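Local coordinates for troponin C (Chlamys nipponensis akazara, PDB 3TZ1), which serves as the calcium-sensing subunit of troponin in striated muscle, its calcium binding lifting the block that troponin places on actin filaments, at residues V26-L29 against R30-K34. Sequence-based numbering, arbitrary orientation.
Sequences VDVL and RWILK
Val26, Asp27, Val28 and Leu29 each offer their carbonyl O to the amide N four residues on, in Arg30, Trp31, Ile32 and Leu33 respectively, at N to O distances of 2.9 to 3.0 Å, as successive alpha-helical bonds along one continuous helix.

Among the side chains, the apolar touch is between Val28 and Ile32, one turn apart, where the end of the isoleucine, CD1, comes to 4.0 Å from Val28 CG1. Ile32 has its CG1 beside its own backbone N (chi1 -69°), which directs that branch back along the helix and lays it 3.1 Å from Val28 O. Leu33 approaches the preceding turn in the same sense, its CG resting 3.2 Å from Leu29 O. Arg30 also doubles back, by a bend in its chain (chi3 -51°), and brings NH2 within 4.3 Å of Val26 CG1. Its NH1 forms a salt bridge with Glu46 of helix 42-52, whereas Asp27 OD1 stays 4.7 Å from Arg30 NE.

This is the second helix of the first EF-hand in the C-terminal domain. Val26, hydrogen-bonded through its backbone to Gly58 of the other EF-hand's loop, also packs on Asp53, a calcium ligand of that loop, and Leu29 and Leu33 meet apolar side chains of the bound troponin-inhibitor peptide. The chemistry thus serves several partners at once: the main-chain carbonyls of 26-29 are all taken up by amides one turn on, the leucines are shared between helix 42-52 and the peptide, and Arg30 adds a salt bridge to its apolar contact with the same helix.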
loop_
_atom_site.group_PDB
_atom_site.type_symbol
_atom_site.label_atom_id
_atom_site.label_comp_id
_atom_site.label_asym_id
_atom_site.label_seq_id
_atom_site.Cartn_x
_atom_site.Cartn_y
_atom_site.Cartn_z
ATOM N N VAL A 26 -4.179 0.817 8.073
ATOM C CA VAL A 26 -3.256 1.858 7.646
ATOM C C VAL A 26 -1.915 1.789 8.394
ATOM O O VAL A 26 -0.884 2.219 7.874
ATOM C CB VAL A 26 -3.921 3.252 7.734
ATOM C CG1 VAL A 26 -2.898 4.330 8.029
ATOM C CG2 VAL A 26 -4.687 3.531 6.445
ATOM N N ASP A 27 -1.923 1.220 9.598
ATOM C CA ASP A 27 -0.688 1.019 10.355
ATOM C C ASP A 27 0.345 0.215 9.566
ATOM O O ASP A 27 1.551 0.398 9.743
ATOM C CB ASP A 27 -0.969 0.293 11.676
ATOM C CG ASP A 27 -1.779 1.129 12.644
ATOM O OD1 ASP A 27 -1.986 2.334 12.369
ATOM O OD2 ASP A 27 -2.195 0.578 13.688
ATOM N N VAL A 28 -0.130 -0.710 8.735
ATOM C CA VAL A 28 0.757 -1.557 7.939
ATOM C C VAL A 28 1.445 -0.708 6.883
ATOM O O VAL A 28 2.653 -0.798 6.676
ATOM C CB VAL A 28 -0.023 -2.706 7.252
ATOM C CG1 VAL A 28 0.867 -3.460 6.276
ATOM C CG2 VAL A 28 -0.612 -3.650 8.288
ATOM N N LEU A 29 0.662 0.131 6.216
ATOM C CA LEU A 29 1.205 1.085 5.260
ATOM C C LEU A 29 2.191 2.048 5.903
ATOM O O LEU A 29 3.243 2.335 5.338
ATOM C CB LEU A 29 0.066 1.890 4.644
ATOM C CG LEU A 29 -0.037 1.872 3.127
ATOM C CD1 LEU A 29 -0.076 0.438 2.622
ATOM C CD2 LEU A 29 -1.291 2.646 2.720
ATOM N N ARG A 30 1.820 2.598 7.057
ATOM C CA ARG A 30 2.699 3.510 7.787
ATOM C C ARG A 30 4.010 2.808 8.117
ATOM O O ARG A 30 5.093 3.372 7.940
ATOM C CB ARG A 30 2.035 3.983 9.081
ATOM C CG ARG A 30 2.888 4.946 9.887
ATOM C CD ARG A 30 2.187 5.341 11.181
ATOM N NE ARG A 30 0.819 5.799 10.933
ATOM C CZ ARG A 30 0.506 7.016 10.498
ATOM N NH1 ARG A 30 1.462 7.905 10.262
ATOM N NH2 ARG A 30 -0.764 7.343 10.294
ATOM N N TRP A 31 3.908 1.571 8.593
ATOM C CA TRP A 31 5.093 0.793 8.936
ATOM C C TRP A 31 6.007 0.630 7.722
ATOM O O TRP A 31 7.217 0.851 7.798
ATOM C CB TRP A 31 4.703 -0.593 9.452
ATOM C CG TRP A 31 5.911 -1.438 9.670
ATOM C CD1 TRP A 31 6.408 -2.402 8.858
ATOM C CD2 TRP A 31 6.816 -1.317 10.778
ATOM N NE1 TRP A 31 7.566 -2.928 9.390
ATOM C CE2 TRP A 31 7.835 -2.275 10.571
ATOM C CE3 TRP A 31 6.862 -0.521 11.911
ATOM C CZ2 TRP A 31 8.881 -2.450 11.472
ATOM C CZ3 TRP A 31 7.899 -0.687 12.808
ATOM C CH2 TRP A 31 8.892 -1.646 12.581
ATOM N N ILE A 32 5.420 0.198 6.617
ATOM C CA ILE A 32 6.140 0.032 5.363
ATOM C C ILE A 32 6.881 1.302 4.943
ATOM O O ILE A 32 8.081 1.279 4.653
ATOM C CB ILE A 32 5.169 -0.412 4.254
ATOM C CG1 ILE A 32 4.684 -1.845 4.531
ATOM C CG2 ILE A 32 5.828 -0.308 2.893
ATOM C CD1 ILE A 32 3.589 -2.304 3.576
ATOM N N LEU A 33 6.168 2.421 4.934
ATOM C CA LEU A 33 6.751 3.692 4.487
ATOM C C LEU A 33 7.832 4.212 5.425
ATOM O O LEU A 33 8.858 4.762 4.987
ATOM C CB LEU A 33 5.642 4.732 4.306
ATOM C CG LEU A 33 4.613 4.345 3.249
ATOM C CD1 LEU A 33 3.513 5.394 3.168
ATOM C CD2 LEU A 33 5.297 4.170 1.895
ATOM N N LYS A 34 7.601 4.043 6.724
ATOM C CA LYS A 34 8.550 4.493 7.724
ATOM C C LYS A 34 9.824 3.655 7.689
ATOM O O LYS A 34 10.935 4.193 7.718
ATOM C CB LYS A 34 7.920 4.449 9.119
ATOM C CG LYS A 34 8.827 4.945 10.236
ATOM C CD LYS A 34 9.480 6.271 9.873
ATOM C CE LYS A 34 10.089 6.931 11.101
ATOM N NZ LYS A 34 10.763 5.947 11.996
#